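Local coordinates for protein transcriptional regulator, TetR family (Agrobacterium tumefaciens, PDB 2G7S) that probably represses transcription as a TetR-family regulator, binding operator DNA through N-terminal helix-turn-helix domains and sensing a ligand, as yet unknown, through its helical C-terminal domain, at residues 14-19 / 32-37; 82-87 / 139-144; 101-106 / 167-172. One frame throughout, in Å; residues are numbered along the deposited sequence.

Contact 1 of 3, residues 14-19 / 32-37; sequences LQCART and ADISQV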
ATOM      1  N   LEU A  14     -21.373   5.023 -10.368  1.00 10.66           N
ATOM      2  CA  LEU A  14     -19.892   4.974 -10.415  1.00 12.32           C
ATOM      3  C   LEU A  14     -19.239   5.959  -9.446  1.00 12.53           C
ATOM      4  O   LEU A  14     -18.218   5.596  -8.836  1.00 13.74           O
ATOM      5  CB  LEU A  14     -19.413   5.324 -11.848  1.00 12.73           C
ATOM      6  CG  LEU A  14     -19.655   4.173 -12.845  1.00 15.93           C
ATOM      7  CD1 LEU A  14     -19.386   4.668 -14.272  1.00 23.62           C
ATOM      8  CD2 LEU A  14     -18.816   2.909 -12.558  1.00 18.97           C
ATOM      9  N   GLN A  15     -19.788   7.191  -9.346  0.50 12.97           N
ATOM     10  CA  GLN A  15     -19.279   8.203  -8.386  0.50 14.10           C
ATOM     11  C   GLN A  15     -19.261   7.551  -6.983  0.50 12.93           C
ATOM     12  O   GLN A  15     -18.225   7.445  -6.284  0.50 12.41           O
ATOM     13  CB  GLN A  15     -20.188   9.449  -8.425  0.50 12.78           C
ATOM     14  CG  GLN A  15     -19.745  10.555  -7.468  0.50 16.40           C
ATOM     15  CD  GLN A  15     -20.435  11.889  -7.654  0.50 19.60           C
ATOM     16  OE1 GLN A  15     -20.742  12.307  -8.766  0.50 23.02           O
ATOM     17  NE2 GLN A  15     -20.650  12.587  -6.550  0.50 25.55           N
ATOM     18  N   CYS A  16     -20.418   7.084  -6.567  1.00 12.15           N
ATOM     19  CA  CYS A  16     -20.597   6.505  -5.223  1.00 11.77           C
ATOM     20  C   CYS A  16     -19.626   5.350  -4.988  1.00 11.56           C
ATOM     21  O   CYS A  16     -18.911   5.307  -3.985  1.00 13.17           O
ATOM     22  CB  CYS A  16     -22.068   6.029  -5.056  1.00 11.65           C
ATOM     23  SG  CYS A  16     -22.306   5.111  -3.548  1.00 14.32           S
ATOM     24  N   ALA A  17     -19.572   4.420  -5.937  1.00 11.24           N
ATOM     25  CA  ALA A  17     -18.700   3.263  -5.772  1.00 11.34           C
ATOM     26  C   ALA A  17     -17.224   3.717  -5.685  1.00 10.73           C
ATOM     27  O   ALA A  17     -16.430   3.124  -4.928  1.00 12.09           O
ATOM     28  CB  ALA A  17     -18.878   2.336  -6.921  1.00 11.59           C
ATOM     29  N   ARG A  18     -16.868   4.744  -6.422  1.00 11.44           N
ATOM     30  CA  ARG A  18     -15.447   5.219  -6.347  1.00 12.78           C
ATOM     31  C   ARG A  18     -15.179   5.714  -4.908  1.00 12.07           C
ATOM     32  O   ARG A  18     -14.131   5.395  -4.315  1.00 12.35           O
ATOM     33  CB  ARG A  18     -15.200   6.317  -7.350  1.00 13.93           C
ATOM     34  CG  ARG A  18     -13.673   6.522  -7.354  1.00 19.18           C
ATOM     35  CD  ARG A  18     -13.012   7.530  -8.137  1.00 24.34           C
ATOM     36  NE  ARG A  18     -13.464   7.592  -9.492  1.00 23.61           N
ATOM     37  CZ  ARG A  18     -12.973   8.493 -10.372  1.00 21.89           C
ATOM     38  NH1 ARG A  18     -12.019   9.338  -9.960  1.00 24.39           N
ATOM     39  NH2 ARG A  18     -13.477   8.549 -11.615  1.00 19.44           N
ATOM     40  N   THR A  19     -16.079   6.519  -4.343  1.00 12.23           N
ATOM     41  CA  THR A  19     -15.823   7.017  -3.003  1.00 12.26           C
ATOM     42  C   THR A  19     -15.761   5.870  -2.003  1.00 12.28           C
ATOM     43  O   THR A  19     -14.878   5.832  -1.146  1.00 12.58           O
ATOM     44  CB  THR A  19     -16.954   8.004  -2.647  1.00 13.51           C
ATOM     45  OG1 THR A  19     -16.897   9.068  -3.593  1.00 17.24           O
ATOM     46  CG2 THR A  19     -16.816   8.538  -1.248  1.00 17.48           C
ATOM     47  N   ALA A  32     -26.018  -2.853  -1.535  1.00 13.74           N
ATOM     48  CA  ALA A  32     -26.902  -2.174  -0.535  1.00 14.18           C
ATOM     49  C   ALA A  32     -26.377  -0.772  -0.115  1.00 13.24           C
ATOM     50  O   ALA A  32     -27.132   0.196   0.155  1.00 14.88           O
ATOM     51  CB  ALA A  32     -27.121  -3.026   0.697  1.00 15.45           C
ATOM     52  N   ASP A  33     -25.045  -0.650  -0.032  1.00 12.55           N
ATOM     53  CA  ASP A  33     -24.462   0.615   0.371  1.00 12.35           C
ATOM     54  C   ASP A  33     -24.688   1.618  -0.752  1.00 13.34           C
ATOM     55  O   ASP A  33     -24.983   2.807  -0.486  1.00 13.45           O
ATOM     56  CB  ASP A  33     -22.925   0.430   0.545  1.00 13.57           C
ATOM     57  CG  ASP A  33     -22.554  -0.421   1.752  1.00 16.10           C
ATOM     58  OD1 ASP A  33     -23.362  -0.494   2.738  1.00 18.57           O
ATOM     59  OD2 ASP A  33     -21.484  -1.044   1.699  1.00 21.16           O
ATOM     60  N   ILE A  34     -24.527   1.171  -1.997  1.00 10.51           N
ATOM     61  CA  ILE A  34     -24.787   2.079  -3.131  1.00 10.40           C
ATOM     62  C   ILE A  34     -26.268   2.525  -3.118  1.00 10.88           C
ATOM     63  O   ILE A  34     -26.554   3.714  -3.305  1.00 13.48           O
ATOM     64  CB  ILE A  34     -24.478   1.395  -4.475  1.00  9.92           C
ATOM     65  CG1 ILE A  34     -22.942   1.142  -4.549  1.00 13.22           C
ATOM     66  CG2 ILE A  34     -24.882   2.315  -5.617  1.00 11.76           C
ATOM     67  CD1 ILE A  34     -22.518   0.279  -5.727  1.00 14.32           C
ATOM     68  N   SER A  35     -27.184   1.598  -2.848  1.00 11.70           N
ATOM     69  CA  SER A  35     -28.604   2.018  -2.736  1.00 12.24           C
ATOM     70  C   SER A  35     -28.836   3.039  -1.639  1.00 12.88           C
ATOM     71  O   SER A  35     -29.624   3.988  -1.814  1.00 13.64           O
ATOM     72  CB  SER A  35     -29.471   0.804  -2.464  1.00 14.88           C
ATOM     73  OG  SER A  35     -29.466  -0.054  -3.563  1.00 16.50           O
ATOM     74  N   GLN A  36     -28.159   2.859  -0.512  0.50 13.45           N
ATOM     75  CA  GLN A  36     -28.272   3.801   0.575  0.50 13.82           C
ATOM     76  C   GLN A  36     -27.836   5.259   0.254  0.50 13.72           C
ATOM     77  O   GLN A  36     -28.399   6.262   0.773  0.50 13.56           O
ATOM     78  CB  GLN A  36     -27.471   3.244   1.738  0.50 14.74           C
ATOM     79  CG  GLN A  36     -27.575   4.059   2.938  0.50 15.43           C
ATOM     80  CD  GLN A  36     -27.339   3.263   4.224  0.50 16.29           C
ATOM     81  OE1 GLN A  36     -27.778   3.703   5.247  0.50 19.04           O
ATOM     82  NE2 GLN A  36     -26.564   2.125   4.178  0.50 19.14           N
ATOM     83  N   VAL A  37     -26.831   5.383  -0.605  1.00 12.49           N
ATOM     84  CA  VAL A  37     -26.307   6.685  -0.990  1.00 13.86           C
ATOM     85  C   VAL A  37     -27.043   7.255  -2.194  1.00 13.20           C
ATOM     86  O   VAL A  37     -27.371   8.468  -2.218  1.00 17.62           O
ATOM     87  CB  VAL A  37     -24.805   6.556  -1.334  1.00 14.27           C
ATOM     88  CG1 VAL A  37     -24.288   7.909  -1.867  1.00 15.47           C
ATOM     89  CG2 VAL A  37     -23.968   6.113  -0.079  1.00 14.89           C
TER

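Contact 2 of 3, residues 82-87 / 139-144; sequences LEQLRA and LERGIA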
ATOM      1  N   LEU A  82      11.398  18.638 -13.715  1.00 10.51           N
ATOM      2  CA  LEU A  82      11.448  18.570 -12.243  1.00 10.14           C
ATOM      3  C   LEU A  82      10.159  19.207 -11.673  1.00  9.38           C
ATOM      4  O   LEU A  82       9.572  18.712 -10.703  1.00  9.30           O
ATOM      5  CB  LEU A  82      12.677  19.339 -11.716  1.00 12.12           C
ATOM      6  CG  LEU A  82      12.745  19.544 -10.186  1.00 16.30           C
ATOM      7  CD1 LEU A  82      12.973  18.193  -9.582  1.00 19.82           C
ATOM      8  CD2 LEU A  82      13.846  20.597  -9.858  1.00 17.88           C
ATOM      9  N   GLU A  83       9.717  20.305 -12.286  1.00  9.13           N
ATOM     10  CA  GLU A  83       8.505  20.966 -11.807  1.00  7.93           C
ATOM     11  C   GLU A  83       7.277  20.146 -12.147  1.00  8.96           C
ATOM     12  O   GLU A  83       6.269  20.251 -11.416  1.00  9.36           O
ATOM     13  CB  GLU A  83       8.440  22.395 -12.393  1.00  9.07           C
ATOM     14  CG  GLU A  83       9.621  23.232 -11.858  1.00  9.30           C
ATOM     15  CD  GLU A  83       9.656  23.370 -10.359  1.00 10.81           C
ATOM     16  OE1 GLU A  83       8.573  23.462  -9.733  1.00 11.11           O
ATOM     17  OE2 GLU A  83      10.765  23.339  -9.793  1.00 13.65           O
ATOM     18  N   GLN A  84       7.311  19.302 -13.162  1.00  8.51           N
ATOM     19  CA  GLN A  84       6.171  18.376 -13.392  1.00  9.23           C
ATOM     20  C   GLN A  84       6.091  17.360 -12.245  1.00  8.21           C
ATOM     21  O   GLN A  84       4.976  17.106 -11.736  1.00  8.69           O
ATOM     22  CB  GLN A  84       6.398  17.611 -14.734  1.00  9.25           C
ATOM     23  CG  GLN A  84       6.266  18.604 -15.950  1.00 10.17           C
ATOM     24  CD  GLN A  84       6.746  17.971 -17.255  1.00 11.90           C
ATOM     25  OE1 GLN A  84       7.252  16.836 -17.298  1.00 16.41           O
ATOM     26  NE2 GLN A  84       6.571  18.705 -18.331  1.00 14.69           N
ATOM     27  N   LEU A  85       7.243  16.820 -11.811  1.00  7.79           N
ATOM     28  CA  LEU A  85       7.195  15.882 -10.674  1.00  7.80           C
ATOM     29  C   LEU A  85       6.735  16.637  -9.408  1.00  7.11           C
ATOM     30  O   LEU A  85       5.946  16.061  -8.614  1.00  7.92           O
ATOM     31  CB  LEU A  85       8.546  15.245 -10.415  1.00  8.80           C
ATOM     32  CG  LEU A  85       9.089  14.478 -11.609  1.00 10.45           C
ATOM     33  CD1 LEU A  85      10.535  14.066 -11.278  1.00 12.55           C
ATOM     34  CD2 LEU A  85       8.219  13.232 -11.829  1.00 12.97           C
ATOM     35  N   ARG A  86       7.208  17.860  -9.219  1.00  7.94           N
ATOM     36  CA  ARG A  86       6.817  18.574  -7.995  1.00  8.89           C
ATOM     37  C   ARG A  86       5.297  18.848  -8.030  1.00  7.98           C
ATOM     38  O   ARG A  86       4.586  18.775  -6.979  1.00  8.18           O
ATOM     39  CB  ARG A  86       7.527  19.947  -7.939  1.00  9.25           C
ATOM     40  CG  ARG A  86       7.419  20.626  -6.520  1.00 10.86           C
ATOM     41  CD  ARG A  86       7.934  22.107  -6.518  1.00 12.47           C
ATOM     42  NE  ARG A  86       9.222  22.185  -7.199  1.00 11.89           N
ATOM     43  CZ  ARG A  86      10.369  21.816  -6.648  1.00 12.78           C
ATOM     44  NH1 ARG A  86      10.383  21.418  -5.359  1.00 12.34           N
ATOM     45  NH2 ARG A  86      11.526  21.840  -7.357  1.00 14.49           N
ATOM     46  N   ALA A  87       4.757  19.166  -9.216  1.00  7.80           N
ATOM     47  CA  ALA A  87       3.317  19.442  -9.300  1.00  8.34           C
ATOM     48  C   ALA A  87       2.497  18.171  -9.091  1.00  7.51           C
ATOM     49  O   ALA A  87       1.391  18.222  -8.535  1.00  8.92           O
ATOM     50  CB  ALA A  87       2.954  20.064 -10.680  1.00  9.21           C
ATOM     51  N   LEU A 139      11.357  11.688 -16.092  1.00  7.50           N
ATOM     52  CA  LEU A 139      12.748  11.637 -15.638  1.00  7.09           C
ATOM     53  C   LEU A 139      13.739  11.701 -16.847  1.00  7.41           C
ATOM     54  O   LEU A 139      14.789  12.341 -16.768  1.00  8.01           O
ATOM     55  CB  LEU A 139      12.956  10.358 -14.797  1.00  8.34           C
ATOM     56  CG  LEU A 139      12.215  10.450 -13.444  1.00  6.68           C
ATOM     57  CD1 LEU A 139      12.137   9.064 -12.899  1.00 10.06           C
ATOM     58  CD2 LEU A 139      12.992  11.328 -12.463  1.00  9.73           C
ATOM     59  N   GLU A 140      13.376  10.994 -17.912  1.00  7.49           N
ATOM     60  CA  GLU A 140      14.263  10.986 -19.099  1.00  8.50           C
ATOM     61  C   GLU A 140      14.385  12.408 -19.636  1.00  8.57           C
ATOM     62  O   GLU A 140      15.500  12.820 -20.028  1.00 10.09           O
ATOM     63  CB  GLU A 140      13.689  10.077 -20.188  1.00  8.85           C
ATOM     64  CG  GLU A 140      13.882   8.626 -19.860  1.00  9.89           C
ATOM     65  CD  GLU A 140      13.053   7.711 -20.777  1.00 10.86           C
ATOM     66  OE1 GLU A 140      11.958   8.117 -21.251  1.00 11.50           O
ATOM     67  OE2 GLU A 140      13.535   6.554 -21.024  1.00 11.20           O
ATOM     68  N   ARG A 141      13.256  13.147 -19.749  1.00  8.32           N
ATOM     69  CA  ARG A 141      13.323  14.549 -20.248  1.00  9.67           C
ATOM     70  C   ARG A 141      14.166  15.361 -19.296  1.00  9.11           C
ATOM     71  O   ARG A 141      14.899  16.287 -19.703  1.00 11.36           O
ATOM     72  CB  ARG A 141      11.959  15.132 -20.355  1.00 10.92           C
ATOM     73  CG  ARG A 141      11.158  14.442 -21.500  1.00 11.99           C
ATOM     74  CD  ARG A 141       9.887  15.273 -21.843  1.00 15.17           C
ATOM     75  NE  ARG A 141       9.022  15.513 -20.705  1.00 19.30           N
ATOM     76  CZ  ARG A 141       8.023  14.656 -20.345  1.00 18.58           C
ATOM     77  NH1 ARG A 141       7.776  13.507 -21.024  1.00 17.65           N
ATOM     78  NH2 ARG A 141       7.252  14.961 -19.297  1.00 16.77           N
ATOM     79  N   GLY A 142      14.058  15.110 -17.993  1.00  8.72           N
ATOM     80  CA  GLY A 142      14.901  15.871 -17.078  1.00  9.65           C
ATOM     81  C   GLY A 142      16.379  15.633 -17.305  1.00 10.20           C
ATOM     82  O   GLY A 142      17.199  16.586 -17.230  1.00 12.60           O
ATOM     83  N   ILE A 143      16.754  14.381 -17.569  1.00 10.54           N
ATOM     84  CA  ILE A 143      18.156  14.124 -17.961  1.00 10.42           C
ATOM     85  C   ILE A 143      18.482  14.812 -19.286  1.00 11.42           C
ATOM     86  O   ILE A 143      19.517  15.465 -19.399  1.00 13.02           O
ATOM     87  CB  ILE A 143      18.400  12.620 -18.089  1.00 11.11           C
ATOM     88  CG1 ILE A 143      18.375  11.937 -16.694  1.00 12.69           C
ATOM     89  CG2 ILE A 143      19.749  12.357 -18.808  1.00 13.51           C
ATOM     90  CD1 ILE A 143      19.534  12.308 -15.807  1.00 17.22           C
ATOM     91  N   ALA A 144      17.613  14.670 -20.262  1.00 11.19           N
ATOM     92  CA  ALA A 144      17.933  15.190 -21.589  1.00 11.57           C
ATOM     93  C   ALA A 144      18.114  16.701 -21.554  1.00 12.61           C
ATOM     94  O   ALA A 144      18.898  17.237 -22.359  1.00 13.48           O
ATOM     95  CB  ALA A 144      16.814  14.856 -22.556  1.00 11.50           C
TER

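Contact 3 of 3, residues 101-106 / 167-172; sequences HPFCVC and GAMLSA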
ATOM      1  N   HIS A 101     -11.189  11.770  -1.566  1.00 19.08           N
ATOM      2  CA  HIS A 101     -10.477  10.706  -2.304  1.00 17.53           C
ATOM      3  C   HIS A 101      -8.939  10.773  -1.960  1.00 15.48           C
ATOM      4  O   HIS A 101      -8.114  11.052  -2.795  1.00 16.77           O
ATOM      5  CB  HIS A 101     -10.644  10.962  -3.807  1.00 20.09           C
ATOM      6  CG  HIS A 101     -12.050  10.724  -4.342  1.00 25.66           C
ATOM      7  ND1 HIS A 101     -12.344  10.800  -5.689  1.00 29.31           N
ATOM      8  CD2 HIS A 101     -13.186  10.280  -3.736  1.00 27.44           C
ATOM      9  CE1 HIS A 101     -13.626  10.521  -5.876  1.00 28.06           C
ATOM     10  NE2 HIS A 101     -14.166  10.219  -4.704  1.00 25.34           N
ATOM     11  N   PRO A 102      -8.562  10.537  -0.687  1.00 11.73           N
ATOM     12  CA  PRO A 102      -7.193  10.686  -0.213  1.00 11.63           C
ATOM     13  C   PRO A 102      -6.323   9.453  -0.489  1.00  9.93           C
ATOM     14  O   PRO A 102      -5.295   9.292   0.145  1.00 12.21           O
ATOM     15  CB  PRO A 102      -7.361  10.874   1.307  1.00 13.21           C
ATOM     16  CG  PRO A 102      -8.538   9.911   1.597  1.00 13.08           C
ATOM     17  CD  PRO A 102      -9.485  10.164   0.424  1.00 14.48           C
ATOM     18  N   PHE A 103      -6.720   8.599  -1.424  1.00  9.49           N
ATOM     19  CA  PHE A 103      -5.924   7.405  -1.737  1.00  8.58           C
ATOM     20  C   PHE A 103      -6.185   7.099  -3.213  1.00  8.37           C
ATOM     21  O   PHE A 103      -7.322   7.299  -3.690  1.00 11.34           O
ATOM     22  CB  PHE A 103      -6.332   6.217  -0.860  1.00  8.77           C
ATOM     23  CG  PHE A 103      -5.168   5.294  -0.460  1.00  6.87           C
ATOM     24  CD1 PHE A 103      -4.576   5.383   0.773  1.00  8.13           C
ATOM     25  CD2 PHE A 103      -4.722   4.323  -1.326  1.00  9.15           C
ATOM     26  CE1 PHE A 103      -3.550   4.543   1.167  1.00  7.97           C
ATOM     27  CE2 PHE A 103      -3.716   3.451  -0.932  1.00  8.98           C
ATOM     28  CZ  PHE A 103      -3.116   3.576   0.278  1.00  8.02           C
ATOM     29  N   CYS A 104      -5.196   6.582  -3.906  1.00  8.35           N
ATOM     30  CA  CYS A 104      -5.360   6.161  -5.292  1.00  7.53           C
ATOM     31  C   CYS A 104      -6.193   4.845  -5.324  1.00  7.19           C
ATOM     32  O   CYS A 104      -5.873   3.884  -4.631  1.00  7.54           O
ATOM     33  CB  CYS A 104      -3.963   5.943  -5.855  1.00 10.10           C
ATOM     34  SG  CYS A 104      -4.037   5.117  -7.513  1.00  8.57           S
ATOM     35  N   VAL A 105      -7.261   4.819  -6.132  1.00  7.42           N
ATOM     36  CA  VAL A 105      -8.084   3.619  -6.284  1.00  7.59           C
ATOM     37  C   VAL A 105      -7.237   2.434  -6.673  1.00  5.90           C
ATOM     38  O   VAL A 105      -7.457   1.314  -6.185  1.00  7.67           O
ATOM     39  CB  VAL A 105      -9.093   3.933  -7.456  1.00 10.41           C
ATOM     40  CG1 VAL A 105      -9.784   2.642  -7.938  1.00 12.97           C
ATOM     41  CG2 VAL A 105     -10.120   5.000  -7.057  1.00 14.34           C
ATOM     42  N   CYS A 106      -6.288   2.663  -7.603  1.00  7.29           N
ATOM     43  CA  CYS A 106      -5.533   1.517  -8.134  1.00  6.50           C
ATOM     44  C   CYS A 106      -4.491   1.066  -7.111  1.00  6.37           C
ATOM     45  O   CYS A 106      -4.256  -0.135  -6.961  1.00  7.33           O
ATOM     46  CB  CYS A 106      -4.864   1.842  -9.440  1.00  7.64           C
ATOM     47  SG  CYS A 106      -6.131   1.963 -10.751  1.00 10.48           S
ATOM     48  N   GLY A 167       3.653   4.228  -0.953  1.00  5.03           N
ATOM     49  CA  GLY A 167       3.936   3.950   0.433  1.00  4.95           C
ATOM     50  C   GLY A 167       3.631   5.189   1.275  1.00  5.53           C
ATOM     51  O   GLY A 167       3.300   5.049   2.481  1.00  6.04           O
ATOM     52  N   ALA A 168       3.841   6.397   0.736  1.00  4.59           N
ATOM     53  CA  ALA A 168       3.577   7.624   1.491  1.00  5.96           C
ATOM     54  C   ALA A 168       2.065   7.830   1.699  1.00  6.35           C
ATOM     55  O   ALA A 168       1.652   8.293   2.775  1.00  6.52           O
ATOM     56  CB  ALA A 168       4.178   8.810   0.736  1.00  6.55           C
HETATM   57  N   MSE A 169       1.240   7.517   0.673  1.00  5.69           N
HETATM   58  CA  MSE A 169      -0.201   7.548   0.839  1.00  7.44           C
HETATM   59  C   MSE A 169      -0.579   6.624   2.013  1.00  5.28           C
HETATM   60  O   MSE A 169      -1.549   6.925   2.798  1.00  7.00           O
HETATM   61  CB  MSE A 169      -0.929   6.965  -0.472  1.00 11.41           C
HETATM   62  CG  MSE A 169      -0.963   7.843  -1.583  1.00 16.74           C
HETATM   63 SE   MSE A 169      -1.736   6.596  -2.956  0.80 13.62          SE
HETATM   64  CE  MSE A 169      -1.281   8.169  -4.423  1.00 17.01           C
ATOM     65  N   LEU A 170       0.055   5.464   2.074  1.00  5.17           N
ATOM     66  CA  LEU A 170      -0.282   4.482   3.082  1.00  5.06           C
ATOM     67  C   LEU A 170       0.093   5.017   4.459  1.00  5.20           C
ATOM     68  O   LEU A 170      -0.692   4.944   5.422  1.00  5.95           O
ATOM     69  CB  LEU A 170       0.495   3.175   2.797  1.00  4.97           C
ATOM     70  CG  LEU A 170       0.067   2.007   3.646  1.00  5.02           C
ATOM     71  CD1 LEU A 170      -1.346   1.550   3.257  1.00  6.85           C
ATOM     72  CD2 LEU A 170       1.051   0.858   3.509  1.00  6.11           C
ATOM     73  N   SER A 171       1.313   5.587   4.601  1.00  5.92           N
ATOM     74  CA  SER A 171       1.697   6.155   5.922  1.00  7.25           C
ATOM     75  C   SER A 171       0.782   7.305   6.316  1.00  7.44           C
ATOM     76  O   SER A 171       0.453   7.412   7.497  1.00  8.16           O
ATOM     77  CB  SER A 171       3.168   6.609   5.955  1.00  7.75           C
ATOM     78  OG  SER A 171       3.975   5.414   6.043  1.00  8.28           O
ATOM     79  N   ALA A 172       0.351   8.131   5.340  1.00  6.87           N
ATOM     80  CA  ALA A 172      -0.556   9.266   5.707  1.00  6.98           C
ATOM     81  C   ALA A 172      -1.884   8.687   6.255  1.00  7.85           C
ATOM     82  O   ALA A 172      -2.429   9.217   7.242  1.00  9.86           O
ATOM     83  CB  ALA A 172      -0.779  10.133   4.508  1.00  7.21           C
TER
HETATM   84  O   HOH W   1      -3.704   8.823   2.340  1.00 10.92           O

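Contact 1 of 3, residues 14-19 / 32-37
A first torsion near trans (chi1 172°) swings the C16 sulfur beside its own carbonyl carbon and into the hollow between I34 and V37, which stand three residues, about one turn, apart on helix 31-38. V37 is rotated the same way about its own first torsion (chi1 175°), which leaves CG1 and CG2 on two sides of the branch carbon that faces the sulfur. The closest touch is C16 SG to V37 CB at 3.6 Å, and V37 CG1 follows at 3.8 Å from C16 SG, so the sulfur meets the root of the isopropyl group, not just a methyl end. The same sulfur also lies against the I34 backbone, 3.9 Å from I34 CA, with I34 CG1 a little farther off.

I34 then stretches past the cysteine. Its extended chain carries CD1 along to the methyl of A17, where I34 CD1 and A17 CB sit 4.3 Å apart, a looser contact than the sulfur makes. All three touches are van der Waals contacts of apolar groups. C16 and I34 are the facing pair, their CA atoms 6.4 Å apart, and the two short helical segments run at 119° to each other with their axes 9.8 Å apart. C16 and A17 offer small side chains to the branched I34 and V37.

V37 marks the exposed border of the patch, while C16, A17 and I34 are buried. Beyond it, A17 also packs on L55 and L59 of helix 52-77, and I34 reaches I45 of helix 42-48 and F29 in the preceding loop. The contact thus joins the first helix of the TetR-type DNA-binding domain to helix 31-38, which with helix 42-48 forms the helix-turn-helix.

Contact 2 of 3, residues 82-87 / 139-144
L85 lays its CD1 methyl across CD2 of L139, the two leucine side chains crossing at about a right angle with L85 CD1 and L139 CD2 3.9 Å apart. Each leucine has CG anti to its carbonyl carbon, and from there the trans branch CD1 of L85 meets the other branch, CD2, of L139. It is a single methyl-to-methyl touch, and both leucines are buried: L85 continues onto L135, V138 and L189, and L139 onto A158 and I192.

The second bridge is polar. Q84 holds its chain extended beyond CG and presents OE1 to R141, whose NH2 donates a hydrogen bond of 2.7 Å to Q84 OE1 with an N-H...O angle of 152°. The arginine chain bends at chi3, which brings NH2 to the Q84 amide oxygen. Seen from the guanidinium, the amide oxygen sits at the edge and almost in plane; seen from the amide, NH2 comes in tilted 22° from the carbonyl plane, and the two flat groups are twisted 63° apart. Only NH2 is within bonding distance of Q84 OE1; R141 NE is 4.1 Å from it.

In the helical C-terminal domain of this TetR-family protein, the two contacts together tie the beginning of helix 81-98 to the last turns of the long helix 118-144, at the end of the subunit far from the DNA-binding domain. Here the apolar touch lies within the helix bundle, and the polar one at its margin.

The other end of the Q84 amide is also engaged, because NE2 donates to the backbone O of I78, just ahead of the helix. With both ends bonded, the amide's rotation is fixed and OE1 stays turned to the arginine. R141 has a further, long and weak ion pair between NH1 and E75 of helix 52-77.

Contact 3 of 3, residues 101-106 / 167-172
F103 pushes its ring against one turn of helix 154-173, and selenomethionine M169 rises from that turn to lie over one face of the ring. The M169 CB sits 3.9 Å above the ring plane, displaced toward the rim, in a CH-pi contact. Farther along the same extended chain, SE hangs over the same face, 4.3 Å from the F103 ring centroid and 20° off the normal, which makes this a Met-aromatic contact. One side chain therefore runs across the ring from CE1 to the CD2 side.

The tip of the ring fills the dip where M169 passes into L170. F103 CE1 reaches within 3.5 Å of M169 O, and F103 CZ comes up to L170 CD1 at 4.0 Å. L170 starts out from the far side of its backbone, but CD1 still closes one border of the hollow; its CA also lies near the ring, obliquely placed.

Past the ring, the selenium end is the bump. M169 SE rests 3.7 Å from C104 CB, with the methyl CE against the same carbon, so the selenomethionine lies against both F103 and its neighbour. C104 is the N-cap residue of helix 105-110, with SG turned to a backbone N of that helix.

A water bridges the two backbones, donating to P102 O at 2.8 Å and to M169 O at 2.9 Å; it links the loop to the helix beside the aromatic packing.

W92 of helix 81-98 touches both C104 and M169, and L170 packs on A110 of the second subunit. The all-helical C-terminal domain is the one typical of TetR-family regulators; in this protein F103, from the loop before helix 105-110, is buried against helix 154-173, which also packs on the second subunit.

In the fold
From the N terminus, contact 1 comes first and closes a short loop, bringing helix 31-38 back against helix 6-24 within the DNA-binding domain. The chain then runs along helix 52-77 into the C-terminal domain, where contacts 2 and 3 cross: 82-87 opens contact 2, 101-106 opens contact 3, 139-144 closes contact 2 and 167-172 closes contact 3. Contact 2 sits on the opposite side of the chain's centre from contact 1, their centres 37 Å apart. Contact 3 lies between them, nearest the centre, and touches contact 1 directly through a probable T19–H101 hydrogen bond and R18 packing, joining the two domains.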